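Local coordinates for dihydrofolate reductase (PDB 3VCO), which catalyses the NADPH-dependent reduction of 7,8-dihydrofolate to tetrahydrofolate, a step needed for thymidylate, purine and glycine synthesis, at residues E119-S122 against S123-D126; E75-E79 against S80-L84; T185-N189 against G190-K194. One frame throughout, in Å; residues are numbered along the deposited sequence.

Interaction 1 (E119-S122 against S123-D126); sequences EEFS and SIVD
Two backbone N-H groups grip the carbonyl oxygen of Phe-121. Val-125 N comes to Phe-121 O at 2.9 Å, almost in line with the carbonyl bond (C=O...N angle 177°), whereas Ile-124 N reaches Phe-121 O, also at 2.9 Å, from well above the carbonyl plane, 58° out of it. The first bond spans five residues, 121 to 125, as in an alpha-helical turn, and the second four, 121 to 124, so the chain makes a tight helical coil at Ser-122 and Ser-123 before it straightens. This is the loop that leads from helix 109-116 into strand 125-130 of the central dihydrofolate reductase sheet, and Val-125 is the first residue of that strand. A water bridges the two ends of the bend, giving a hydrogen to Glu-119 O at 2.9 Å and accepting one from Ser-123 N at 3.2 Å.

The side chains follow the coil. With CG1 beside its own backbone N (chi1 -46°) and CD1 extended beyond it, Ile-124 sends CD1 back over the preceding turn, where it lies 3.4 Å from Glu-120 O and 4.4 Å from CD1 of the Phe-121 ring, approached obliquely. CG of Glu-120 sits over one face of that ring, toward its rim. The buried ring also packs on Leu-115 and Leu-116 of helix 109-116, while Ile-124 touches Lys-64 at the start of the adjoining strand 64-70.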
loop_
_atom_site.group_PDB
_atom_site.type_symbol
_atom_site.label_atom_id
_atom_site.label_comp_id
_atom_site.label_asym_id
_atom_site.label_seq_id
_atom_site.Cartn_x
_atom_site.Cartn_y
_atom_site.Cartn_z
ATOM N N GLU A 119 -9.511 -0.758 -21.236
ATOM C CA GLU A 119 -9.984 -2.053 -21.716
ATOM C C GLU A 119 -9.091 -3.230 -21.311
ATOM O O GLU A 119 -9.549 -4.372 -21.189
ATOM C CB GLU A 119 -10.175 -2.017 -23.235
ATOM C CG GLU A 119 -11.346 -1.151 -23.692
ATOM C CD GLU A 119 -12.698 -1.666 -23.199
ATOM O OE1 GLU A 119 -13.080 -1.372 -22.042
ATOM O OE2 GLU A 119 -13.376 -2.374 -23.975
ATOM N N GLU A 120 -7.819 -2.944 -21.098
ATOM C CA GLU A 120 -6.886 -3.994 -20.765
ATOM C C GLU A 120 -7.070 -4.525 -19.338
ATOM O O GLU A 120 -6.788 -5.697 -19.069
ATOM C CB GLU A 120 -5.453 -3.544 -21.008
ATOM C CG GLU A 120 -4.491 -4.706 -20.909
ATOM C CD GLU A 120 -3.037 -4.321 -20.987
ATOM O OE1 GLU A 120 -2.722 -3.218 -21.487
ATOM O OE2 GLU A 120 -2.206 -5.144 -20.540
ATOM N N PHE A 121 -7.570 -3.689 -18.434
ATOM C CA PHE A 121 -7.636 -4.064 -17.019
ATOM C C PHE A 121 -9.016 -3.988 -16.383
ATOM O O PHE A 121 -9.213 -4.520 -15.294
ATOM C CB PHE A 121 -6.623 -3.236 -16.195
ATOM C CG PHE A 121 -5.202 -3.554 -16.558
ATOM C CD1 PHE A 121 -4.669 -4.786 -16.228
ATOM C CD2 PHE A 121 -4.452 -2.686 -17.341
ATOM C CE1 PHE A 121 -3.388 -5.139 -16.602
ATOM C CE2 PHE A 121 -3.176 -3.025 -17.730
ATOM C CZ PHE A 121 -2.642 -4.265 -17.359
ATOM N N SER A 122 -9.969 -3.336 -17.044
ATOM C CA SER A 122 -11.214 -2.990 -16.354
ATOM C C SER A 122 -12.087 -4.216 -16.070
ATOM O O SER A 122 -12.970 -4.175 -15.208
ATOM C CB SER A 122 -12.020 -1.928 -17.119
ATOM O OG SER A 122 -12.410 -2.404 -18.390
ATOM N N SER A 123 -11.844 -5.298 -16.796
ATOM C CA SER A 123 -12.577 -6.544 -16.574
ATOM C C SER A 123 -11.826 -7.417 -15.553
ATOM O O SER A 123 -12.304 -8.451 -15.124
ATOM C CB SER A 123 -12.729 -7.309 -17.895
ATOM O OG SER A 123 -13.563 -6.643 -18.825
ATOM N N ILE A 124 -10.625 -6.999 -15.178
ATOM C CA ILE A 124 -9.785 -7.795 -14.291
ATOM C C ILE A 124 -9.692 -7.247 -12.860
ATOM O O ILE A 124 -9.699 -8.006 -11.885
ATOM C CB ILE A 124 -8.364 -7.871 -14.843
ATOM C CG1 ILE A 124 -8.423 -8.181 -16.334
ATOM C CG2 ILE A 124 -7.545 -8.918 -14.066
ATOM C CD1 ILE A 124 -7.078 -8.349 -16.979
ATOM N N VAL A 125 -9.593 -5.930 -12.741
ATOM C CA VAL A 125 -9.273 -5.274 -11.463
ATOM C C VAL A 125 -10.403 -5.414 -10.437
ATOM O O VAL A 125 -11.586 -5.362 -10.773
ATOM C CB VAL A 125 -8.977 -3.768 -11.698
ATOM C CG1 VAL A 125 -10.197 -3.089 -12.291
ATOM C CG2 VAL A 125 -8.566 -3.055 -10.383
ATOM N N ASP A 126 -10.039 -5.664 -9.195
ATOM C CA ASP A 126 -11.006 -5.637 -8.130
ATOM C C ASP A 126 -10.702 -4.358 -7.353
ATOM O O ASP A 126 -11.215 -3.300 -7.717
ATOM C CB ASP A 126 -10.958 -6.889 -7.245
ATOM C CG ASP A 126 -12.100 -6.918 -6.216
ATOM O OD1 ASP A 126 -12.873 -5.928 -6.140
ATOM O OD2 ASP A 126 -12.236 -7.930 -5.500
HETATM O O HOH W 1 -9.852 -6.265 -19.055
#

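Interaction 2 (E75-E79 against S80-L84); sequences ESIPE and SFKPL
Lys-82 runs back along the chain toward the end of helix 71-76, meeting something at nearly every side-chain atom. CB lies 3.9 Å from Glu-79 O, the same carbonyl oxygen that accepts the Lys-82 N-H in the short 3-10 turn. CG rests on the branched side of Ile-77, 3.6 Å from its CG2, the methyl that also touches Phe-81 CB at 3.6 Å. CD passes near Glu-79 OE1. A bend at chi3 (-130°) then brings CE close to two oxygens, 3.2 Å from Ile-77 O and 3.2 Å from Glu-79 OE1. At the tip, Lys-82 NZ stands 3.5 Å from Glu-79 OE1 in a salt bridge, which Glu-79 reaches by folding at chi2 (-43°). Lys-82 NZ is also 3.9 Å from Glu-75 CA. Trp-74 gives the same ammonium a cation-pi partner, while the carboxylate of Glu-75 is engaged by Arg-71 of the predicted NADP(+) site.

In the same turn, Phe-81 N donates to Pro-78 O. The lysine thus packs its hydrocarbon on Ile-77, its charge beside the Glu-79 carboxylate and the Trp-74 ring; the salt bridge is long, so diffuse electrostatic attraction to both probably holds the tip more than one directional bond.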
loop_
_atom_site.group_PDB
_atom_site.type_symbol
_atom_site.label_atom_id
_atom_site.label_comp_id
_atom_site.label_asym_id
_atom_site.label_seq_id
_atom_site.Cartn_x
_atom_site.Cartn_y
_atom_site.Cartn_z
ATOM N N GLU A 75 11.800 -0.516 -6.184
ATOM C CA GLU A 75 13.180 -0.931 -6.118
ATOM C C GLU A 75 13.554 -1.496 -4.772
ATOM O O GLU A 75 14.539 -2.227 -4.665
ATOM C CB GLU A 75 14.084 0.249 -6.397
ATOM C CG GLU A 75 14.158 0.636 -7.828
ATOM C CD GLU A 75 15.049 1.840 -8.017
ATOM O OE1 GLU A 75 15.671 2.287 -7.019
ATOM O OE2 GLU A 75 15.115 2.342 -9.145
ATOM N N SER A 76 12.790 -1.145 -3.736
ATOM C CA SER A 76 13.156 -1.559 -2.378
ATOM C C SER A 76 12.742 -3.000 -2.131
ATOM O O SER A 76 13.239 -3.642 -1.233
ATOM C CB SER A 76 12.483 -0.657 -1.340
ATOM O OG SER A 76 11.119 -1.015 -1.228
ATOM N N ILE A 77 11.786 -3.484 -2.919
ATOM C CA ILE A 77 11.291 -4.840 -2.787
ATOM C C ILE A 77 12.352 -5.886 -3.171
ATOM O O ILE A 77 12.969 -5.801 -4.235
ATOM C CB ILE A 77 10.046 -5.020 -3.650
ATOM C CG1 ILE A 77 8.944 -4.072 -3.178
ATOM C CG2 ILE A 77 9.576 -6.461 -3.602
ATOM C CD1 ILE A 77 7.756 -3.995 -4.201
ATOM N N PRO A 78 12.580 -6.851 -2.290
ATOM C CA PRO A 78 13.558 -7.915 -2.562
ATOM C C PRO A 78 13.160 -8.718 -3.792
ATOM O O PRO A 78 11.967 -8.895 -4.061
ATOM C CB PRO A 78 13.498 -8.779 -1.296
ATOM C CG PRO A 78 13.115 -7.803 -0.207
ATOM C CD PRO A 78 12.121 -6.856 -0.887
ATOM N N GLU A 79 14.160 -9.165 -4.544
ATOM C CA GLU A 79 13.953 -9.855 -5.817
ATOM C C GLU A 79 13.076 -11.105 -5.734
ATOM O O GLU A 79 12.219 -11.311 -6.585
ATOM C CB GLU A 79 15.301 -10.199 -6.477
ATOM C CG GLU A 79 16.063 -8.981 -6.998
ATOM C CD GLU A 79 15.173 -7.985 -7.730
ATOM O OE1 GLU A 79 14.589 -7.097 -7.061
ATOM O OE2 GLU A 79 15.064 -8.078 -8.974
ATOM N N SER A 80 13.283 -11.920 -4.709
ATOM C CA SER A 80 12.412 -13.055 -4.435
ATOM C C SER A 80 10.914 -12.702 -4.332
ATOM O O SER A 80 10.059 -13.592 -4.374
ATOM C CB SER A 80 12.866 -13.745 -3.153
ATOM O OG SER A 80 13.191 -12.781 -2.166
ATOM N N PHE A 81 10.608 -11.411 -4.215
ATOM C CA PHE A 81 9.253 -10.935 -3.958
ATOM C C PHE A 81 8.580 -10.286 -5.183
ATOM O O PHE A 81 7.359 -10.136 -5.216
ATOM C CB PHE A 81 9.288 -9.926 -2.796
ATOM C CG PHE A 81 9.448 -10.558 -1.435
ATOM C CD1 PHE A 81 8.477 -10.387 -0.459
ATOM C CD2 PHE A 81 10.556 -11.331 -1.134
ATOM C CE1 PHE A 81 8.615 -10.967 0.796
ATOM C CE2 PHE A 81 10.696 -11.927 0.122
ATOM C CZ PHE A 81 9.727 -11.739 1.086
ATOM N N LYS A 82 9.394 -9.917 -6.172
ATOM C CA LYS A 82 9.024 -9.052 -7.303
ATOM C C LYS A 82 8.839 -9.844 -8.599
ATOM O O LYS A 82 9.668 -10.709 -8.889
ATOM C CB LYS A 82 10.218 -8.142 -7.598
ATOM C CG LYS A 82 10.161 -6.705 -7.166
ATOM C CD LYS A 82 11.179 -5.969 -8.012
ATOM C CE LYS A 82 12.104 -5.112 -7.236
ATOM N NZ LYS A 82 12.855 -4.230 -8.147
ATOM N N PRO A 83 7.805 -9.535 -9.418
ATOM C CA PRO A 83 6.616 -8.685 -9.215
ATOM C C PRO A 83 5.725 -9.392 -8.198
ATOM O O PRO A 83 5.885 -10.584 -7.956
ATOM C CB PRO A 83 5.922 -8.707 -10.568
ATOM C CG PRO A 83 7.017 -9.123 -11.576
ATOM C CD PRO A 83 7.907 -10.031 -10.812
ATOM N N LEU A 84 4.829 -8.661 -7.568
ATOM C CA LEU A 84 3.982 -9.253 -6.547
ATOM C C LEU A 84 2.990 -10.161 -7.241
ATOM O O LEU A 84 2.200 -9.684 -8.057
ATOM C CB LEU A 84 3.279 -8.123 -5.850
ATOM C CG LEU A 84 4.296 -7.225 -5.156
ATOM C CD1 LEU A 84 3.609 -6.035 -4.469
ATOM C CD2 LEU A 84 5.030 -8.077 -4.145
#

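Interaction 3 (T185-N189 against G190-K194); sequences TFTEN and GFTFK
This is a tight antiparallel beta hairpin, strand 186-188 turning back into strand 191-200 at the edge of the dihydrofolate reductase sheet. A type II' turn from Glu-188 to Phe-191 makes the reversal, with Asn-189 and Gly-190 at its corners. Two hydrogen-bonded pairs flank the non-hydrogen-bonded pair Thr-187 and Thr-192. Phe-186 N donates to Phe-193 O at 2.7 Å and Phe-193 N returns to Phe-186 O at 2.8 Å; next to the turn, Glu-188 N reaches Phe-191 O at 2.8 Å and Phe-191 N meets Glu-188 O at 3.0 Å.

Phe-186, Glu-188, Phe-191 and Phe-193 share one face. The chi1 of Phe-193 (52°) sets CG between its backbone N and carbonyl carbon, laying the ring across the neighbouring strand: CB of Phe-186 sits over one face in a CH-pi contact, 4.0 Å from the Phe-193 ring centroid. Glu-188 crosses beside CZ of that ring, its carboxylate turned 81° from the ring plane. Glu-188 O also lies in plane at the edge of the Phe-191 ring. Thr-187 and Thr-192 point to the other face; the Thr-192 methyl presses on that of Thr-185, CG2 to CG2 3.3 Å.

Lys-47 of helix 46-57 donates its backbone N-H to Glu-188 OE1 and makes a cation-pi contact with Phe-186, while Phe-191 and Phe-193 pack on Ile-45 and on Ile-155 of strand 148-156.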
loop_
_atom_site.group_PDB
_atom_site.type_symbol
_atom_site.label_atom_id
_atom_site.label_comp_id
_atom_site.label_asym_id
_atom_site.label_seq_id
_atom_site.Cartn_x
_atom_site.Cartn_y
_atom_site.Cartn_z
ATOM N N THR A 185 -1.136 -7.058 19.658
ATOM C CA THR A 185 0.198 -6.516 19.399
ATOM C C THR A 185 1.215 -7.651 19.165
ATOM O O THR A 185 1.166 -8.681 19.831
ATOM C CB THR A 185 0.649 -5.646 20.563
ATOM O OG1 THR A 185 -0.143 -4.456 20.596
ATOM C CG2 THR A 185 2.084 -5.274 20.417
ATOM N N PHE A 186 2.130 -7.468 18.213
ATOM C CA PHE A 186 3.120 -8.494 17.891
ATOM C C PHE A 186 4.542 -7.982 18.083
ATOM O O PHE A 186 4.800 -6.797 17.932
ATOM C CB PHE A 186 2.931 -8.979 16.445
ATOM C CG PHE A 186 1.597 -9.658 16.187
ATOM C CD1 PHE A 186 1.372 -10.976 16.599
ATOM C CD2 PHE A 186 0.580 -8.989 15.521
ATOM C CE1 PHE A 186 0.151 -11.609 16.362
ATOM C CE2 PHE A 186 -0.647 -9.621 15.257
ATOM C CZ PHE A 186 -0.859 -10.933 15.686
ATOM N N THR A 187 5.472 -8.872 18.425
ATOM C CA THR A 187 6.868 -8.485 18.542
ATOM C C THR A 187 7.746 -9.380 17.685
ATOM O O THR A 187 7.839 -10.576 17.927
ATOM C CB THR A 187 7.366 -8.582 19.994
ATOM O OG1 THR A 187 6.461 -7.891 20.866
ATOM C CG2 THR A 187 8.783 -7.978 20.141
ATOM N N GLU A 188 8.404 -8.802 16.692
ATOM C CA GLU A 188 9.334 -9.551 15.867
ATOM C C GLU A 188 10.565 -8.704 15.599
ATOM O O GLU A 188 10.464 -7.546 15.193
ATOM C CB GLU A 188 8.681 -10.028 14.562
ATOM C CG GLU A 188 7.436 -10.902 14.779
ATOM C CD GLU A 188 6.935 -11.600 13.516
ATOM O OE1 GLU A 188 7.186 -11.098 12.391
ATOM O OE2 GLU A 188 6.285 -12.663 13.659
ATOM N N ASN A 189 11.723 -9.309 15.846
ATOM C CA ASN A 189 12.996 -8.605 15.879
ATOM C C ASN A 189 12.976 -7.548 16.963
ATOM O O ASN A 189 12.639 -7.831 18.116
ATOM C CB ASN A 189 13.337 -7.986 14.519
ATOM C CG ASN A 189 14.474 -8.709 13.815
ATOM O OD1 ASN A 189 15.366 -9.285 14.458
ATOM N ND2 ASN A 189 14.452 -8.679 12.486
ATOM N N GLY A 190 13.327 -6.323 16.593
ATOM C CA GLY A 190 13.296 -5.229 17.542
ATOM C C GLY A 190 11.965 -4.512 17.483
ATOM O O GLY A 190 11.776 -3.497 18.151
ATOM N N PHE A 191 11.042 -5.057 16.694
ATOM C CA PHE A 191 9.794 -4.364 16.361
ATOM C C PHE A 191 8.584 -4.866 17.124
ATOM O O PHE A 191 8.345 -6.068 17.253
ATOM C CB PHE A 191 9.505 -4.449 14.854
ATOM C CG PHE A 191 10.525 -3.750 14.021
ATOM C CD1 PHE A 191 10.448 -2.382 13.823
ATOM C CD2 PHE A 191 11.591 -4.451 13.475
ATOM C CE1 PHE A 191 11.406 -1.724 13.079
ATOM C CE2 PHE A 191 12.551 -3.807 12.724
ATOM C CZ PHE A 191 12.463 -2.437 12.527
ATOM N N THR A 192 7.810 -3.922 17.621
ATOM C CA THR A 192 6.529 -4.233 18.206
ATOM C C THR A 192 5.500 -3.490 17.357
ATOM O O THR A 192 5.718 -2.344 17.015
ATOM C CB THR A 192 6.452 -3.763 19.675
ATOM O OG1 THR A 192 7.427 -4.441 20.480
ATOM C CG2 THR A 192 5.094 -4.045 20.223
ATOM N N PHE A 193 4.405 -4.147 16.988
ATOM C CA PHE A 193 3.492 -3.572 16.012
ATOM C C PHE A 193 2.075 -4.118 16.152
ATOM O O PHE A 193 1.819 -5.104 16.851
ATOM C CB PHE A 193 4.003 -3.743 14.560
ATOM C CG PHE A 193 4.379 -5.172 14.209
ATOM C CD1 PHE A 193 5.648 -5.654 14.502
ATOM C CD2 PHE A 193 3.455 -6.024 13.618
ATOM C CE1 PHE A 193 5.990 -6.965 14.229
ATOM C CE2 PHE A 193 3.793 -7.339 13.329
ATOM C CZ PHE A 193 5.063 -7.806 13.624
ATOM N N LYS A 194 1.145 -3.430 15.532
ATOM C CA LYS A 194 -0.220 -3.910 15.526
ATOM C C LYS A 194 -0.837 -3.410 14.248
ATOM O O LYS A 194 -0.328 -2.455 13.634
ATOM C CB LYS A 194 -0.980 -3.412 16.741
ATOM C CG LYS A 194 -1.421 -1.968 16.652
ATOM C CD LYS A 194 -2.100 -1.501 17.928
ATOM C CE LYS A 194 -3.513 -2.033 18.073
ATOM N NZ LYS A 194 -4.245 -1.256 19.134
#

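Overall arrangement
Along the chain the order is interaction 2, interaction 1, interaction 3, all local turns at the surface of the one dihydrofolate reductase domain. Interactions 1 and 3 lie on opposite sides of the chain's centre, about 37 Å between centres, yet both reach the same mixed sheet: 119-126 leads into strand 125-130, and in 185-194 strand 186-188 turns back into strand 191-200. Interaction 2, between helix 71-76 and strand 88-92, is about 23 Å from each by centres and touches neither. Interactions 2 and 3 border residues predicted to bind substrate, Met-49 and Asp-48 respectively; interaction 1 lies farther off, Val-125 being about 9 Å by side chains from Arg-87, a substrate-binding residue by similarity.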